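Local coordinates for rhamnosidase B (Bacillus sp., PDB 2OKX), which hydrolyses terminal alpha-L-rhamnose from glycosides, probably with inversion of the anomeric configuration, as a member of glycoside hydrolase family 78, at residues V64-W67 with Q71-D74; R193-L198 with V597-N602; T735-L740 with C773-G778; V739-D742 with A747-D750. All coordinates share one frame; numbering follows the deposited sequence.

The four contacts form two pairs, well separated in the molecule. Contacts 1 and 2, with centres about 10 Å apart, touch where the N-terminal beta domain meets helix 595-603 of the catalytic six-hairpin domain. Contact 1 ties a loop to strand 70-77 within the N-terminal domain, beside that junction; contact 2 joins the two domains, from the chain leaving neighbouring strand 189-192, so Arg599 serves both. Contacts 3 and 4 come much later in the chain, about 9 Å apart, and lie wholly inside the helical domain. They share Val739 and Leu740, where helix 723-739 runs into strand 741-742. Between the pairs the centres are 38 to 45 Å apart.

Contact 1: V64-W67 with Q71-D74; sequences VRSW and QFYD
Phe72 N gives its hydrogen to Ser66 OG at 3.1 Å, an almost straight bond (166° at the hydrogen) that pins the loop to the strand. The serine torsion, chi1 -38°, sets OG beside its own backbone N and brings it to the rim of the Phe72 ring, where it lies in the ring plane 3.1 Å from CD2. Two waters extend the polar link. One accepts from Val64 N and donates to Asp74 OD1, 2.7 Å away. The other donates to Val64 O, sits 2.7 Å from Ser66 OG, and receives a weak bond from Gln71 NE2, which also bonds to Thr45.

Segment 64-67 belongs to the connection that takes the chain from edge strand 57-62 of a seven-stranded sheet to strand 70-77 of a second sheet, where residues 71-74 run between strands 41-47 and 189-192 in the N-terminal domain.

Apolar packing rests on Val64, whose CG2 presses 3.3 Å from Phe72 CB and 3.5 Å from CG, the two side chains crossing obliquely. The Phe72 ring also takes a cation-pi contact from Arg599, while the guanidinium of Arg65 makes salt bridges with Asp563 and Glu562.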
loop_
_atom_site.group_PDB
_atom_site.type_symbol
_atom_site.label_atom_id
_atom_site.label_comp_id
_atom_site.label_asym_id
_atom_site.label_seq_id
_atom_site.Cartn_x
_atom_site.Cartn_y
_atom_site.Cartn_z
ATOM N N VAL A 64 12.393 -8.355 4.551
ATOM C CA VAL A 64 11.841 -7.532 3.483
ATOM C C VAL A 64 10.931 -8.467 2.690
ATOM O O VAL A 64 11.046 -9.689 2.816
ATOM C CB VAL A 64 12.950 -6.961 2.571
ATOM C CG1 VAL A 64 13.834 -6.003 3.368
ATOM C CG2 VAL A 64 13.786 -8.085 1.982
ATOM N N ARG A 65 10.025 -7.918 1.890
ATOM C CA ARG A 65 9.120 -8.777 1.134
ATOM C C ARG A 65 9.896 -9.633 0.137
ATOM O O ARG A 65 10.821 -9.152 -0.526
ATOM C CB ARG A 65 8.037 -7.945 0.436
ATOM C CG ARG A 65 8.515 -7.016 -0.668
ATOM C CD ARG A 65 7.443 -5.962 -0.951
ATOM N NE ARG A 65 7.368 -4.980 0.134
ATOM C CZ ARG A 65 6.340 -4.166 0.348
ATOM N NH1 ARG A 65 5.279 -4.212 -0.448
ATOM N NH2 ARG A 65 6.378 -3.293 1.352
ATOM N N SER A 66 9.520 -10.906 0.042
ATOM C CA SER A 66 10.206 -11.842 -0.849
ATOM C C SER A 66 9.302 -12.825 -1.580
ATOM O O SER A 66 8.139 -13.011 -1.225
ATOM C CB SER A 66 11.195 -12.710 -0.058
ATOM O OG SER A 66 11.860 -12.007 0.968
ATOM N N TRP A 67 9.863 -13.440 -2.618
ATOM C CA TRP A 67 9.183 -14.514 -3.334
ATOM C C TRP A 67 9.756 -15.649 -2.481
ATOM O O TRP A 67 10.965 -15.687 -2.235
ATOM C CB TRP A 67 9.702 -14.684 -4.768
ATOM C CG TRP A 67 9.359 -13.593 -5.732
ATOM C CD1 TRP A 67 10.200 -12.626 -6.212
ATOM C CD2 TRP A 67 8.098 -13.386 -6.381
ATOM N NE1 TRP A 67 9.541 -11.834 -7.122
ATOM C CE2 TRP A 67 8.251 -12.276 -7.245
ATOM C CE3 TRP A 67 6.854 -14.028 -6.318
ATOM C CZ2 TRP A 67 7.206 -11.797 -8.041
ATOM C CZ3 TRP A 67 5.815 -13.552 -7.110
ATOM C CH2 TRP A 67 6.000 -12.445 -7.962
ATOM N N GLN A 71 13.879 -16.263 -0.386
ATOM C CA GLN A 71 13.553 -15.691 0.916
ATOM C C GLN A 71 14.704 -14.839 1.453
ATOM O O GLN A 71 15.781 -15.353 1.757
ATOM C CB GLN A 71 13.236 -16.830 1.890
ATOM C CG GLN A 71 12.752 -16.415 3.269
ATOM C CD GLN A 71 11.407 -15.723 3.240
ATOM O OE1 GLN A 71 10.561 -16.021 2.399
ATOM N NE2 GLN A 71 11.195 -14.803 4.175
ATOM N N PHE A 72 14.463 -13.537 1.573
ATOM C CA PHE A 72 15.467 -12.593 2.061
ATOM C C PHE A 72 15.710 -12.690 3.568
ATOM O O PHE A 72 14.765 -12.761 4.358
ATOM C CB PHE A 72 15.039 -11.165 1.714
ATOM C CG PHE A 72 15.262 -10.792 0.275
ATOM C CD1 PHE A 72 16.532 -10.469 -0.185
ATOM C CD2 PHE A 72 14.194 -10.743 -0.618
ATOM C CE1 PHE A 72 16.742 -10.095 -1.519
ATOM C CE2 PHE A 72 14.391 -10.373 -1.951
ATOM C CZ PHE A 72 15.670 -10.046 -2.400
ATOM N N TYR A 73 16.979 -12.690 3.968
ATOM C CA TYR A 73 17.314 -12.753 5.386
ATOM C C TYR A 73 18.134 -11.532 5.780
ATOM O O TYR A 73 18.895 -10.994 4.973
ATOM C CB TYR A 73 18.078 -14.046 5.714
ATOM C CG TYR A 73 19.449 -14.164 5.090
ATOM C CD1 TYR A 73 20.573 -13.622 5.714
ATOM C CD2 TYR A 73 19.627 -14.837 3.880
ATOM C CE1 TYR A 73 21.845 -13.752 5.146
ATOM C CE2 TYR A 73 20.888 -14.969 3.307
ATOM C CZ TYR A 73 21.993 -14.426 3.944
ATOM O OH TYR A 73 23.240 -14.560 3.372
ATOM N N ASP A 74 17.975 -11.104 7.028
ATOM C CA ASP A 74 18.675 -9.931 7.537
ATOM C C ASP A 74 19.875 -10.295 8.397
ATOM O O ASP A 74 19.873 -11.326 9.067
ATOM C CB ASP A 74 17.708 -9.074 8.356
ATOM C CG ASP A 74 16.465 -8.709 7.578
ATOM O OD1 ASP A 74 16.607 -8.273 6.420
ATOM O OD2 ASP A 74 15.354 -8.857 8.118
HETATM O O HOH W 1 15.013 -9.631 4.728
HETATM O O HOH W 2 9.865 -12.180 2.738
#

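Contact 2: R193-L198 with V597-N602; sequences RDIPFL and VERCLN
Asp194 and Ile195 of segment 193-198 both close on the long side chain of Arg599. Just ahead of them Arg193 turns back on its own segment: its NH2 donates to Pro196 O at 3.1 Å, and Phe197 CD1 lies over the middle of its guanidinium group. With Asp74 as a salt-bridge partner for NH1, this curl fastens the loop to the beta domain.

Next comes Asp194. Its CG sits between the backbone N and the carbonyl carbon (chi1 52°), which lays the carboxylate across the arginine. The OD2 atom accepts from Arg599 NH1 at 2.9 Å through its syn lone pair, in a salt bridge bent to 142° at the hydrogen. The planes of carboxylate and guanidinium are 79° apart, so this is a single-point grip and not a flat two-pronged pair. The same oxygen lies 3.2 Å from Arg599 CD. A water joins Asp194 OD1 (2.6 Å) to Arg599 O (2.8 Å), so Asp194 reaches both the backbone and the side chain of Arg599.

Ile195 follows, setting CG2 3.5 Å from Arg599 CD and bringing CD1 obliquely toward the guanidinium. The arginine stays extended from CG to NE, with both residues against its chain, and its NH2 goes on to Asp563 and to Arg65 O.

The loop leaves strand 189-192, an outer strand of a five-stranded sheet, and meets helix 595-603 from the beta-domain side, while Val597 and Leu601 pack into helices 577-590, 627-644 and 647-665 of the barrel.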
loop_
_atom_site.group_PDB
_atom_site.type_symbol
_atom_site.label_atom_id
_atom_site.label_comp_id
_atom_site.label_asym_id
_atom_site.label_seq_id
_atom_site.Cartn_x
_atom_site.Cartn_y
_atom_site.Cartn_z
ATOM N N ARG A 193 19.467 -9.763 2.384
ATOM C CA ARG A 193 18.716 -8.516 2.239
ATOM C C ARG A 193 19.505 -7.602 1.298
ATOM O O ARG A 193 20.698 -7.378 1.513
ATOM C CB ARG A 193 18.581 -7.863 3.618
ATOM C CG ARG A 193 17.767 -6.584 3.656
ATOM C CD ARG A 193 18.085 -5.777 4.905
ATOM N NE ARG A 193 17.244 -4.588 4.999
ATOM C CZ ARG A 193 16.067 -4.550 5.617
ATOM N NH1 ARG A 193 15.586 -5.636 6.211
ATOM N NH2 ARG A 193 15.361 -3.427 5.624
ATOM N N ASP A 194 18.857 -7.076 0.259
ATOM C CA ASP A 194 19.563 -6.217 -0.690
ATOM C C ASP A 194 19.392 -4.702 -0.516
ATOM O O ASP A 194 19.515 -3.940 -1.479
ATOM C CB ASP A 194 19.219 -6.621 -2.135
ATOM C CG ASP A 194 17.723 -6.705 -2.388
ATOM O OD1 ASP A 194 17.332 -6.884 -3.560
ATOM O OD2 ASP A 194 16.939 -6.595 -1.425
ATOM N N ILE A 195 19.110 -4.275 0.711
ATOM C CA ILE A 195 18.975 -2.854 1.039
ATOM C C ILE A 195 19.303 -2.675 2.514
ATOM O O ILE A 195 19.250 -3.628 3.288
ATOM C CB ILE A 195 17.536 -2.298 0.833
ATOM C CG1 ILE A 195 16.518 -3.196 1.542
ATOM C CG2 ILE A 195 17.234 -2.130 -0.638
ATOM C CD1 ILE A 195 15.185 -2.511 1.807
ATOM N N PRO A 196 19.662 -1.449 2.922
ATOM C CA PRO A 196 19.975 -1.223 4.334
ATOM C C PRO A 196 18.689 -1.352 5.143
ATOM O O PRO A 196 17.622 -1.588 4.574
ATOM C CB PRO A 196 20.537 0.198 4.338
ATOM C CG PRO A 196 19.829 0.847 3.188
ATOM C CD PRO A 196 19.874 -0.229 2.127
ATOM N N PHE A 197 18.785 -1.201 6.460
ATOM C CA PHE A 197 17.616 -1.315 7.319
ATOM C C PHE A 197 16.751 -0.059 7.307
ATOM O O PHE A 197 17.227 1.036 7.015
ATOM C CB PHE A 197 18.047 -1.643 8.752
ATOM C CG PHE A 197 18.564 -3.051 8.922
ATOM C CD1 PHE A 197 17.740 -4.142 8.665
ATOM C CD2 PHE A 197 19.871 -3.284 9.334
ATOM C CE1 PHE A 197 18.208 -5.449 8.813
ATOM C CE2 PHE A 197 20.350 -4.588 9.487
ATOM C CZ PHE A 197 19.513 -5.672 9.226
ATOM N N LEU A 198 15.471 -0.230 7.624
ATOM C CA LEU A 198 14.541 0.890 7.644
ATOM C C LEU A 198 14.738 1.728 8.900
ATOM O O LEU A 198 15.364 1.293 9.870
ATOM C CB LEU A 198 13.091 0.390 7.590
ATOM C CG LEU A 198 12.678 -0.511 6.415
ATOM C CD1 LEU A 198 11.157 -0.649 6.397
ATOM C CD2 LEU A 198 13.161 0.084 5.100
ATOM N N VAL A 597 15.836 1.264 -5.541
ATOM C CA VAL A 597 15.379 1.191 -6.919
ATOM C C VAL A 597 15.803 -0.133 -7.559
ATOM O O VAL A 597 14.976 -0.833 -8.142
ATOM C CB VAL A 597 15.929 2.362 -7.764
ATOM C CG1 VAL A 597 15.434 2.242 -9.190
ATOM C CG2 VAL A 597 15.494 3.699 -7.154
ATOM N N GLU A 598 17.081 -0.486 -7.447
ATOM C CA GLU A 598 17.533 -1.738 -8.042
ATOM C C GLU A 598 16.824 -2.933 -7.412
ATOM O O GLU A 598 16.448 -3.877 -8.110
ATOM C CB GLU A 598 19.048 -1.913 -7.908
ATOM C CG GLU A 598 19.520 -3.196 -8.589
ATOM C CD GLU A 598 21.022 -3.346 -8.655
ATOM O OE1 GLU A 598 21.475 -4.460 -8.986
ATOM O OE2 GLU A 598 21.748 -2.363 -8.388
ATOM N N ARG A 599 16.640 -2.895 -6.096
ATOM C CA ARG A 599 15.954 -3.986 -5.406
ATOM C C ARG A 599 14.580 -4.204 -6.027
ATOM O O ARG A 599 14.185 -5.333 -6.292
ATOM C CB ARG A 599 15.797 -3.677 -3.910
ATOM C CG ARG A 599 14.805 -4.599 -3.197
ATOM C CD ARG A 599 14.740 -4.354 -1.695
ATOM N NE ARG A 599 13.501 -4.890 -1.133
ATOM C CZ ARG A 599 13.197 -6.183 -1.061
ATOM N NH1 ARG A 599 14.053 -7.096 -1.508
ATOM N NH2 ARG A 599 12.019 -6.558 -0.572
ATOM N N CYS A 600 13.857 -3.117 -6.266
ATOM C CA CYS A 600 12.528 -3.216 -6.854
ATOM C C CYS A 600 12.565 -3.739 -8.283
ATOM O O CYS A 600 11.762 -4.599 -8.652
ATOM C CB CYS A 600 11.829 -1.854 -6.814
ATOM S SG CYS A 600 11.391 -1.337 -5.130
ATOM N N LEU A 601 13.489 -3.220 -9.085
ATOM C CA LEU A 601 13.608 -3.654 -10.471
ATOM C C LEU A 601 13.942 -5.145 -10.548
ATOM O O LEU A 601 13.456 -5.850 -11.431
ATOM C CB LEU A 601 14.685 -2.838 -11.191
ATOM C CG LEU A 601 14.461 -1.323 -11.267
ATOM C CD1 LEU A 601 15.632 -0.672 -11.984
ATOM C CD2 LEU A 601 13.160 -1.018 -11.988
ATOM N N ASN A 602 14.766 -5.618 -9.618
ATOM C CA ASN A 602 15.169 -7.023 -9.585
ATOM C C ASN A 602 14.054 -7.974 -9.147
ATOM O O ASN A 602 14.083 -9.158 -9.477
ATOM C CB ASN A 602 16.381 -7.210 -8.659
ATOM C CG ASN A 602 17.679 -6.705 -9.274
ATOM O OD1 ASN A 602 18.657 -6.456 -8.566
ATOM N ND2 ASN A 602 17.697 -6.564 -10.593
HETATM O O HOH W 3 15.309 -7.606 -5.065
HETATM O O HOH W 4 18.846 -5.661 -5.581
#

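Contact 3: T735-L740 with C773-G778; sequences TINAVL and CGVAQG
Asn737 ND2 donates to Val775 O at 3.0 Å, a bond 162° at the hydrogen. The carbonyl oxygen lies in the plane of the asparagine amide, whereas the nitrogen approaches it tilted 29° from the carbonyl plane. At the other end of the same amide, OD1 accepts from Tyr748 OH, so both ends are engaged and the rotation of the group is fixed. The OD1 atom is also 3.5 Å from Val775 O, but both are acceptors and no bond forms between them.

The side chains of Asn737 and Val775 slide past one another in opposite directions. Val775 CG1, held opposite its backbone N by chi1 170°, comes 3.5 Å from Asn737 ND2, so the methyl rests against the amide while the residue's own carbonyl takes the hydrogen.

This is a helix-to-turn contact inside the helical barrel of the six-hairpin glycosidase domain. Asn737 stands in the last turn of helix 723-739. Across from it, the chain leaves helix 764-772 through a Schellman motif, with Gly774 at positive phi, and Val775 follows directly on the way to helix 778-789. Arg780 of helix 778-789 binds Asn737 O, tying helix 723-739 to that next helix as well.

Beside the amide, Ile736 and Val775 make the hydrophobic part. Ile736 CG2 lies 4.1 Å from Val775 CG1, a loose approach in which the side chains cross at about a right angle. Leu700 of helix 696-715 touches both residues.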
loop_
_atom_site.group_PDB
_atom_site.type_symbol
_atom_site.label_atom_id
_atom_site.label_comp_id
_atom_site.label_asym_id
_atom_site.label_seq_id
_atom_site.Cartn_x
_atom_site.Cartn_y
_atom_site.Cartn_z
ATOM N N THR A 735 1.742 1.125 -38.333
ATOM C CA THR A 735 0.406 0.546 -38.285
ATOM C C THR A 735 -0.492 1.420 -37.418
ATOM O O THR A 735 -1.654 1.663 -37.752
ATOM C CB THR A 735 0.438 -0.879 -37.699
ATOM O OG1 THR A 735 1.322 -1.697 -38.476
ATOM C CG2 THR A 735 -0.955 -1.495 -37.716
ATOM N N ILE A 736 0.054 1.898 -36.303
ATOM C CA ILE A 736 -0.702 2.754 -35.400
ATOM C C ILE A 736 -1.162 4.014 -36.129
ATOM O O ILE A 736 -2.342 4.368 -36.091
ATOM C CB ILE A 736 0.146 3.152 -34.169
ATOM C CG1 ILE A 736 0.469 1.904 -33.341
ATOM C CG2 ILE A 736 -0.603 4.172 -33.326
ATOM C CD1 ILE A 736 1.386 2.159 -32.162
ATOM N N ASN A 737 -0.229 4.685 -36.797
ATOM C CA ASN A 737 -0.545 5.904 -37.536
ATOM C C ASN A 737 -1.490 5.627 -38.702
ATOM O O ASN A 737 -2.276 6.488 -39.095
ATOM C CB ASN A 737 0.737 6.556 -38.068
ATOM C CG ASN A 737 1.465 7.370 -37.011
ATOM O OD1 ASN A 737 0.909 8.315 -36.452
ATOM N ND2 ASN A 737 2.715 7.014 -36.741
ATOM N N ALA A 738 -1.411 4.416 -39.244
ATOM C CA ALA A 738 -2.245 4.023 -40.374
ATOM C C ALA A 738 -3.663 3.618 -39.980
ATOM O O ALA A 738 -4.607 3.833 -40.739
ATOM C CB ALA A 738 -1.577 2.878 -41.129
ATOM N N VAL A 739 -3.813 3.047 -38.788
ATOM C CA VAL A 739 -5.118 2.583 -38.332
ATOM C C VAL A 739 -5.795 3.409 -37.239
ATOM O O VAL A 739 -6.922 3.879 -37.409
ATOM C CB VAL A 739 -5.021 1.123 -37.822
ATOM C CG1 VAL A 739 -6.403 0.602 -37.450
ATOM C CG2 VAL A 739 -4.372 0.243 -38.882
ATOM N N LEU A 740 -5.102 3.580 -36.119
ATOM C CA LEU A 740 -5.647 4.293 -34.967
ATOM C C LEU A 740 -5.837 5.805 -35.053
ATOM O O LEU A 740 -6.287 6.425 -34.088
ATOM C CB LEU A 740 -4.811 3.947 -33.735
ATOM C CG LEU A 740 -4.830 2.447 -33.424
ATOM C CD1 LEU A 740 -3.899 2.133 -32.265
ATOM C CD2 LEU A 740 -6.260 2.019 -33.105
ATOM N N CYS A 773 5.799 9.089 -26.929
ATOM C CA CYS A 773 6.385 7.902 -27.533
ATOM C C CYS A 773 7.011 8.162 -28.901
ATOM O O CYS A 773 7.642 7.279 -29.475
ATOM C CB CYS A 773 5.329 6.797 -27.624
ATOM S SG CYS A 773 4.814 6.182 -25.995
ATOM N N GLY A 774 6.841 9.377 -29.410
ATOM C CA GLY A 774 7.414 9.723 -30.699
ATOM C C GLY A 774 6.715 9.074 -31.878
ATOM O O GLY A 774 7.305 8.910 -32.946
ATOM N N VAL A 775 5.456 8.698 -31.681
ATOM C CA VAL A 775 4.673 8.075 -32.739
ATOM C C VAL A 775 4.048 9.169 -33.589
ATOM O O VAL A 775 3.874 9.012 -34.798
ATOM C CB VAL A 775 3.557 7.177 -32.152
ATOM C CG1 VAL A 775 2.604 6.736 -33.252
ATOM C CG2 VAL A 775 4.176 5.961 -31.481
ATOM N N ALA A 776 3.714 10.282 -32.946
ATOM C CA ALA A 776 3.119 11.416 -33.636
ATOM C C ALA A 776 4.231 12.330 -34.136
ATOM O O ALA A 776 4.864 13.037 -33.353
ATOM C CB ALA A 776 2.194 12.177 -32.693
ATOM N N GLN A 777 4.469 12.306 -35.442
ATOM C CA GLN A 777 5.510 13.129 -36.046
ATOM C C GLN A 777 4.914 14.115 -37.043
ATOM O O GLN A 777 3.748 14.004 -37.423
ATOM C CB GLN A 777 6.536 12.241 -36.756
ATOM C CG GLN A 777 7.269 11.270 -35.841
ATOM C CD GLN A 777 8.171 11.971 -34.843
ATOM O OE1 GLN A 777 7.714 12.783 -34.038
ATOM N NE2 GLN A 777 9.461 11.660 -34.892
ATOM N N GLY A 778 5.724 15.083 -37.459
ATOM C CA GLY A 778 5.270 16.075 -38.414
ATOM C C GLY A 778 3.955 16.740 -38.056
ATOM O O GLY A 778 3.729 17.122 -36.909
#

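Contact 4: V739-D742 with A747-D750; sequences VLWD and AYID
A small beta hairpin, strand 741-742 against strand 747-752, starts with Trp741 facing Tyr748 as an antiparallel non-hydrogen-bonded pair, their CA atoms 4.4 Å apart. Next to it Asp742 and Ala747 form a hydrogen-bonded pair: Asp742 N donates to Ala747 O at 3.1 Å, and the return bond from Ala747 N to Asp742 O is long and weak. On the helix side of the pair, Ile749 N donates to Leu740 O at 2.9 Å, nearly in line with the carbonyl (C=O...N 171°).

Trp741 and Tyr748 lie on one face of the ribbon and make a T-shaped stack. The six-membered ring of Trp741 turns its edge to the tyrosine face, centroids 4.8 Å apart and planes at 81°, with Trp741 CE3 above the middle of the tyrosine ring. Because its CG is anti to the backbone N (chi1 175°), the indole also reaches over the partner strand, where Ala747 N sits 3.3 Å from CH2 above the indole plane. Arg780 adds a cation-pi contact to Trp741.

Leu740 CD2 and Ile749 CD1 meet at 3.8 Å, their side chains crossing at about a right angle. In the short connection Asp742 OD2 accepts from Lys745 N. In the chain the hairpin follows helix 723-739 directly, and its Tyr748 packs on helix 764-772; a cross-strand aromatic pair at a non-hydrogen-bonded position, as here, is a familiar feature of beta hairpins.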
loop_
_atom_site.group_PDB
_atom_site.type_symbol
_atom_site.label_atom_id
_atom_site.label_comp_id
_atom_site.label_asym_id
_atom_site.label_seq_id
_atom_site.Cartn_x
_atom_site.Cartn_y
_atom_site.Cartn_z
ATOM N N VAL A 739 -3.813 3.047 -38.788
ATOM C CA VAL A 739 -5.118 2.583 -38.332
ATOM C C VAL A 739 -5.795 3.409 -37.239
ATOM O O VAL A 739 -6.922 3.879 -37.409
ATOM C CB VAL A 739 -5.021 1.123 -37.822
ATOM C CG1 VAL A 739 -6.403 0.602 -37.450
ATOM C CG2 VAL A 739 -4.372 0.243 -38.882
ATOM N N LEU A 740 -5.102 3.580 -36.119
ATOM C CA LEU A 740 -5.647 4.293 -34.967
ATOM C C LEU A 740 -5.837 5.805 -35.053
ATOM O O LEU A 740 -6.287 6.425 -34.088
ATOM C CB LEU A 740 -4.811 3.947 -33.735
ATOM C CG LEU A 740 -4.830 2.447 -33.424
ATOM C CD1 LEU A 740 -3.899 2.133 -32.265
ATOM C CD2 LEU A 740 -6.260 2.019 -33.105
ATOM N N TRP A 741 -5.516 6.406 -36.194
ATOM C CA TRP A 741 -5.680 7.849 -36.347
ATOM C C TRP A 741 -6.976 8.217 -37.068
ATOM O O TRP A 741 -7.373 7.556 -38.027
ATOM C CB TRP A 741 -4.479 8.439 -37.094
ATOM C CG TRP A 741 -4.613 9.903 -37.411
ATOM C CD1 TRP A 741 -5.146 10.453 -38.542
ATOM C CD2 TRP A 741 -4.217 11.004 -36.580
ATOM N NE1 TRP A 741 -5.106 11.826 -38.470
ATOM C CE2 TRP A 741 -4.541 12.191 -37.276
ATOM C CE3 TRP A 741 -3.621 11.104 -35.314
ATOM C CZ2 TRP A 741 -4.288 13.465 -36.749
ATOM C CZ3 TRP A 741 -3.370 12.371 -34.790
ATOM C CH2 TRP A 741 -3.704 13.533 -35.509
ATOM N N ASP A 742 -7.634 9.270 -36.591
ATOM C CA ASP A 742 -8.879 9.744 -37.192
ATOM C C ASP A 742 -8.633 11.098 -37.852
ATOM O O ASP A 742 -8.259 12.062 -37.184
ATOM C CB ASP A 742 -9.968 9.892 -36.128
ATOM C CG ASP A 742 -11.332 10.190 -36.730
ATOM O OD1 ASP A 742 -11.896 9.295 -37.392
ATOM O OD2 ASP A 742 -11.841 11.317 -36.547
ATOM N N ALA A 747 -6.781 13.219 -34.311
ATOM C CA ALA A 747 -6.316 12.694 -33.031
ATOM C C ALA A 747 -6.460 11.180 -33.055
ATOM O O ALA A 747 -7.221 10.638 -33.859
ATOM C CB ALA A 747 -7.144 13.277 -31.894
ATOM N N TYR A 748 -5.730 10.495 -32.181
ATOM C CA TYR A 748 -5.805 9.041 -32.123
ATOM C C TYR A 748 -7.017 8.605 -31.312
ATOM O O TYR A 748 -7.359 9.229 -30.305
ATOM C CB TYR A 748 -4.542 8.453 -31.490
ATOM C CG TYR A 748 -3.266 8.806 -32.213
ATOM C CD1 TYR A 748 -2.650 10.043 -32.021
ATOM C CD2 TYR A 748 -2.673 7.901 -33.092
ATOM C CE1 TYR A 748 -1.471 10.368 -32.685
ATOM C CE2 TYR A 748 -1.496 8.217 -33.763
ATOM C CZ TYR A 748 -0.900 9.450 -33.555
ATOM O OH TYR A 748 0.267 9.760 -34.214
ATOM N N ILE A 749 -7.666 7.533 -31.760
ATOM C CA ILE A 749 -8.836 7.004 -31.071
ATOM C C ILE A 749 -8.366 6.199 -29.862
ATOM O O ILE A 749 -7.277 5.629 -29.878
ATOM C CB ILE A 749 -9.663 6.085 -31.995
ATOM C CG1 ILE A 749 -8.836 4.863 -32.397
ATOM C CG2 ILE A 749 -10.102 6.856 -33.232
ATOM C CD1 ILE A 749 -9.601 3.847 -33.233
ATOM N N ASP A 750 -9.184 6.155 -28.818
ATOM C CA ASP A 750 -8.821 5.418 -27.616
ATOM C C ASP A 750 -8.586 3.936 -27.860
ATOM O O ASP A 750 -7.670 3.350 -27.280
ATOM C CB ASP A 750 -9.887 5.593 -26.534
ATOM C CG ASP A 750 -9.591 6.756 -25.609
ATOM O OD1 ASP A 750 -8.576 7.454 -25.830
ATOM O OD2 ASP A 750 -10.372 6.972 -24.659
#